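PDB 4E4U: mandalate racemase/muconate lactonizing enzyme from Unidentified, which probably catalyses, as in related enolase-superfamily enzymes, a reaction that begins with proton abstraction next to a substrate carboxylate. Local coordinates for residues L6-V11 / P52-V57; F25-T30 / E35-I40. All coordinates share one frame; numbering follows the deposited sequence.

Interaction 1: residues L6-V11 / P52-V57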
# COMPACT_ATOMS: atom_id res chain seq x y z
N LEU A 6 18.84 46.23 -12.42
CA LEU A 6 19.49 45.21 -11.62
C LEU A 6 20.99 45.48 -11.57
O LEU A 6 21.59 45.87 -12.58
CB LEU A 6 19.29 43.84 -12.28
CG LEU A 6 20.33 42.77 -11.91
CD1 LEU A 6 20.05 42.23 -10.53
CD2 LEU A 6 20.38 41.65 -12.95
N GLU A 7 21.59 45.27 -10.40
CA GLU A 7 23.04 45.18 -10.27
C GLU A 7 23.36 43.85 -9.60
O GLU A 7 22.71 43.48 -8.62
CB GLU A 7 23.59 46.28 -9.37
CG GLU A 7 23.43 47.70 -9.88
CD GLU A 7 23.97 48.71 -8.87
OE1 GLU A 7 24.52 48.28 -7.82
OE2 GLU A 7 23.85 49.93 -9.11
N THR A 8 24.38 43.16 -10.10
CA THR A 8 24.85 41.93 -9.48
C THR A 8 26.21 42.17 -8.85
O THR A 8 27.10 42.75 -9.47
CB THR A 8 24.96 40.81 -10.51
OG1 THR A 8 23.66 40.53 -11.04
CG2 THR A 8 25.54 39.54 -9.89
N HIS A 9 26.37 41.74 -7.60
CA HIS A 9 27.63 41.89 -6.89
C HIS A 9 28.03 40.54 -6.31
O HIS A 9 27.38 40.04 -5.40
CB HIS A 9 27.50 42.93 -5.77
CG HIS A 9 27.13 44.29 -6.27
ND1 HIS A 9 28.06 45.17 -6.78
CD2 HIS A 9 25.94 44.92 -6.35
CE1 HIS A 9 27.46 46.28 -7.16
NE2 HIS A 9 26.16 46.15 -6.91
N ILE A 10 29.08 39.95 -6.87
CA ILE A 10 29.58 38.67 -6.40
C ILE A 10 30.83 38.93 -5.56
O ILE A 10 31.90 39.22 -6.09
CB ILE A 10 29.84 37.68 -7.55
CG1 ILE A 10 28.53 37.43 -8.32
CG2 ILE A 10 30.40 36.37 -7.01
CD1 ILE A 10 28.64 36.47 -9.48
N VAL A 11 30.65 38.85 -4.25
CA VAL A 11 31.67 39.27 -3.29
C VAL A 11 32.56 38.10 -2.89
O VAL A 11 32.08 37.02 -2.56
CB VAL A 11 30.98 39.83 -2.03
CG1 VAL A 11 31.99 40.18 -0.97
CG2 VAL A 11 30.12 41.04 -2.40
N PRO A 52 26.14 36.35 -16.30
CA PRO A 52 25.23 36.43 -17.44
C PRO A 52 23.93 35.64 -17.26
O PRO A 52 22.91 36.01 -17.85
CB PRO A 52 26.05 35.87 -18.61
CG PRO A 52 27.14 35.09 -17.97
CD PRO A 52 27.45 35.78 -16.69
N ILE A 53 23.94 34.58 -16.46
CA ILE A 53 22.69 33.88 -16.16
C ILE A 53 21.70 34.83 -15.48
O ILE A 53 20.52 34.91 -15.86
CB ILE A 53 22.94 32.68 -15.23
CG1 ILE A 53 23.63 31.54 -15.99
CG2 ILE A 53 21.63 32.18 -14.64
CD1 ILE A 53 24.08 30.42 -15.09
N ILE A 54 22.19 35.56 -14.48
CA ILE A 54 21.32 36.46 -13.72
C ILE A 54 20.76 37.56 -14.63
O ILE A 54 19.56 37.88 -14.56
CB ILE A 54 22.06 37.06 -12.52
CG1 ILE A 54 22.39 35.96 -11.51
CG2 ILE A 54 21.24 38.15 -11.86
CD1 ILE A 54 23.51 36.33 -10.55
N ASP A 55 21.61 38.12 -15.49
CA ASP A 55 21.15 39.13 -16.45
C ASP A 55 20.03 38.55 -17.32
O ASP A 55 19.02 39.22 -17.58
CB ASP A 55 22.30 39.59 -17.34
CG ASP A 55 23.21 40.60 -16.67
OD1 ASP A 55 22.84 41.14 -15.60
OD2 ASP A 55 24.29 40.87 -17.22
N ASP A 56 20.20 37.32 -17.77
CA ASP A 56 19.23 36.69 -18.66
C ASP A 56 17.88 36.51 -17.98
O ASP A 56 16.84 36.85 -18.55
CB ASP A 56 19.77 35.35 -19.14
CG ASP A 56 18.92 34.74 -20.24
OD1 ASP A 56 19.02 35.22 -21.39
OD2 ASP A 56 18.16 33.79 -19.96
N VAL A 57 17.89 35.98 -16.76
CA VAL A 57 16.65 35.74 -16.03
C VAL A 57 15.94 37.07 -15.75
O VAL A 57 14.73 37.20 -15.93
CB VAL A 57 16.92 35.01 -14.71
CG1 VAL A 57 15.63 34.83 -13.91
CG2 VAL A 57 17.58 33.65 -14.98
O HOH W 1 23.45 43.79 -14.66
O HOH W 2 24.30 39.95 -13.65
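Ile54 meets Leu6 and Thr8 of the strand with its two methyl ends. Its CG2 lies 3.8 Å from Leu6 CD2, the two side chains crossing at about a right angle, and 3.5 Å from Thr8 OG1. The longer branch ends at CD1, 3.9 Å from Thr8 CG2, so Thr8 and Ile54 come together tip to tip. Leu6 reaches across because CG is anti to the backbone N (chi1 157°), and its CD2 also comes within 3.7 Å of Asp55 OD1.

No direct hydrogen bond joins 6-11 to 52-57; the polar link runs through water. One water donates to Asp55 OD1 at 2.7 Å and accepts from Thr8 OG1 at the same distance, which fixes the direction of the threonine hydroxyl. A second water donates to that carboxylate oxygen at 2.9 Å and only weakly to Leu6 O. Asp55 OD1 therefore takes two water protons beside the leucine methyl.

Behind the first shell, Leu6 also packs on Val26 and Leu28, and Ile54 on Ile24, all of strand 22-30. On the strand face turned away from the helix, His9 NE2 donates to Glu7 OE1 at 2.8 Å, in the plane of the histidine ring, on the anti side of the carboxylate but tilted from its plane. The far side of the helix faces a second subunit: Asp56 OD2 accepts from Gly46 N of that subunit, while OD1 forms a salt bridge with Arg60.

The segment axes approach to 9.5 Å and run nearly antiparallel, at 158°. A helix laid along one face of a three-stranded antiparallel sheet is the arrangement of the enolase-superfamily N-terminal domain, here seen at its edge strand 3-12.

Interaction 2: residues F25-T30 / E35-I40; sequences FVKLKT and EGVGEI
Phe25 lies alongside Glu39, both side chains pointing the same way, with ring atom CE1 3.4 Å from Glu39 OE1. Ring and carboxylate planes are turned 67° apart. Glu39 runs beside the ring as far as CE1 with CG anti to its backbone N (chi1 -177°), and its oxygens are held beyond the hairpin, OE1 by Gly316 N and OE2 by Gly313 N.

Four backbone hydrogen bonds join the antiparallel strands, through the Val26-Gly38 and Leu28-Gly36 pairs. Leu28 N donates to Gly36 O at 2.8 Å in the carbonyl plane, whereas Val26 N sits 41° above the plane of the Gly38 carbonyl, off its lone pairs. Between them, in the non-hydrogen-bonded pair, Lys27 CG rests 4.0 Å from Val37 CG2.

At the hairpin end, Lys29 CE crosses obliquely 4.0 Å from Glu35 CG. Lys27 NZ stays 4.2 Å from Glu35 OE2, beyond a salt bridge. A water donates to Leu28 O and, weakly, to this same carboxylate oxygen.

On the other face, Val26 CG1 meets Ile40 CD1 at 3.8 Å, while Gly36 and Gly38 add no side chains. Strands 22-30 and 35-40 form an antiparallel beta hairpin in the three-stranded sheet of the enolase-type N-terminal domain. Helix 47-61, through Ile54 and Phe58, and helix 88-109, through Ala100 and Ile104, cover the Val26 face. Strand 3-12 flanks the other edge of 22-30, leaving it central.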
# COMPACT_ATOMS: atom_id res chain seq x y z
N PHE A 25 25.05 38.58 -4.62
CA PHE A 25 23.99 39.53 -4.27
C PHE A 25 23.39 40.17 -5.50
O PHE A 25 24.09 40.41 -6.49
CB PHE A 25 24.53 40.63 -3.35
CG PHE A 25 25.12 40.13 -2.06
CD1 PHE A 25 24.35 39.42 -1.15
CD2 PHE A 25 26.46 40.38 -1.76
CE1 PHE A 25 24.90 38.96 0.04
CE2 PHE A 25 27.01 39.93 -0.57
CZ PHE A 25 26.23 39.22 0.33
N VAL A 26 22.10 40.47 -5.44
CA VAL A 26 21.45 41.26 -6.47
C VAL A 26 20.77 42.48 -5.84
O VAL A 26 20.21 42.39 -4.74
CB VAL A 26 20.42 40.42 -7.27
CG1 VAL A 26 21.13 39.38 -8.12
CG2 VAL A 26 19.40 39.77 -6.33
N LYS A 27 20.87 43.61 -6.53
CA LYS A 27 20.19 44.83 -6.09
C LYS A 27 19.22 45.29 -7.17
O LYS A 27 19.61 45.46 -8.33
CB LYS A 27 21.21 45.93 -5.76
CG LYS A 27 21.99 45.67 -4.48
CD LYS A 27 23.00 46.79 -4.18
CE LYS A 27 22.32 48.12 -3.88
NZ LYS A 27 23.29 49.21 -3.60
N LEU A 28 17.96 45.46 -6.79
CA LEU A 28 16.93 45.92 -7.71
C LEU A 28 16.53 47.34 -7.38
O LEU A 28 16.50 47.72 -6.21
CB LEU A 28 15.69 45.04 -7.60
CG LEU A 28 15.88 43.54 -7.82
CD1 LEU A 28 14.54 42.83 -7.71
CD2 LEU A 28 16.52 43.30 -9.18
N LYS A 29 16.20 48.12 -8.40
CA LYS A 29 15.65 49.44 -8.16
C LYS A 29 14.34 49.60 -8.93
O LYS A 29 14.19 49.07 -10.04
CB LYS A 29 16.64 50.54 -8.56
CG LYS A 29 16.39 51.87 -7.85
CD LYS A 29 17.54 52.85 -8.05
CE LYS A 29 17.49 53.97 -7.01
NZ LYS A 29 17.53 55.32 -7.63
N THR A 30 13.39 50.30 -8.31
CA THR A 30 12.11 50.57 -8.95
C THR A 30 12.13 51.91 -9.66
O THR A 30 13.05 52.72 -9.47
CB THR A 30 10.97 50.61 -7.93
OG1 THR A 30 11.16 51.73 -7.05
CG2 THR A 30 10.92 49.32 -7.11
N GLU A 35 14.84 50.64 -3.38
CA GLU A 35 15.88 49.65 -3.61
C GLU A 35 15.59 48.38 -2.83
O GLU A 35 15.18 48.46 -1.67
CB GLU A 35 17.24 50.18 -3.16
CG GLU A 35 17.80 51.31 -3.98
CD GLU A 35 19.30 51.43 -3.79
OE1 GLU A 35 19.76 51.37 -2.63
OE2 GLU A 35 20.02 51.56 -4.81
N GLY A 36 15.83 47.23 -3.44
CA GLY A 36 15.73 45.96 -2.74
C GLY A 36 16.98 45.13 -2.97
O GLY A 36 17.59 45.22 -4.03
N VAL A 37 17.36 44.33 -1.98
CA VAL A 37 18.53 43.48 -2.10
C VAL A 37 18.17 42.01 -1.87
O VAL A 37 17.25 41.71 -1.10
CB VAL A 37 19.67 43.94 -1.15
CG1 VAL A 37 19.27 43.74 0.31
CG2 VAL A 37 20.98 43.24 -1.48
N GLY A 38 18.86 41.11 -2.56
CA GLY A 38 18.63 39.69 -2.41
C GLY A 38 19.92 38.91 -2.56
O GLY A 38 20.96 39.47 -2.93
N GLU A 39 19.85 37.62 -2.26
CA GLU A 39 21.01 36.74 -2.36
C GLU A 39 20.60 35.46 -3.07
O GLU A 39 19.48 34.97 -2.91
CB GLU A 39 21.59 36.42 -0.97
CG GLU A 39 22.84 35.56 -1.05
CD GLU A 39 23.66 35.51 0.23
OE1 GLU A 39 23.30 36.17 1.24
OE2 GLU A 39 24.69 34.80 0.21
N ILE A 40 21.53 34.94 -3.88
CA ILE A 40 21.32 33.75 -4.68
C ILE A 40 22.22 32.63 -4.15
O ILE A 40 23.41 32.84 -3.96
CB ILE A 40 21.66 34.04 -6.15
CG1 ILE A 40 20.63 35.02 -6.72
CG2 ILE A 40 21.75 32.76 -6.97
CD1 ILE A 40 20.98 35.60 -8.07
O HOH W 3 19.38 49.12 -5.72

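Both contacts belong to the same N-terminal unit, and interaction 2 is nested within the chain loop that interaction 1 closes. Strands 3-12 and 22-30 are neighbours, joined by probable backbone hydrogen bonds from Lys27 N to Glu7 O and from Phe25 N to His9 O. The two also share an apolar layer, where Ile54 CD1 lies 3.6 Å from Ile40 CD1. Their chemistry differs: 25-30/35-40 is a mostly buried strand pairing with 565 Å² buried and direct backbone bonds, whereas 6-11/52-57 is a partly buried strand-helix contact of 169 Å², made of a few methyl contacts, one good water bridge and one weak one at an edge strand.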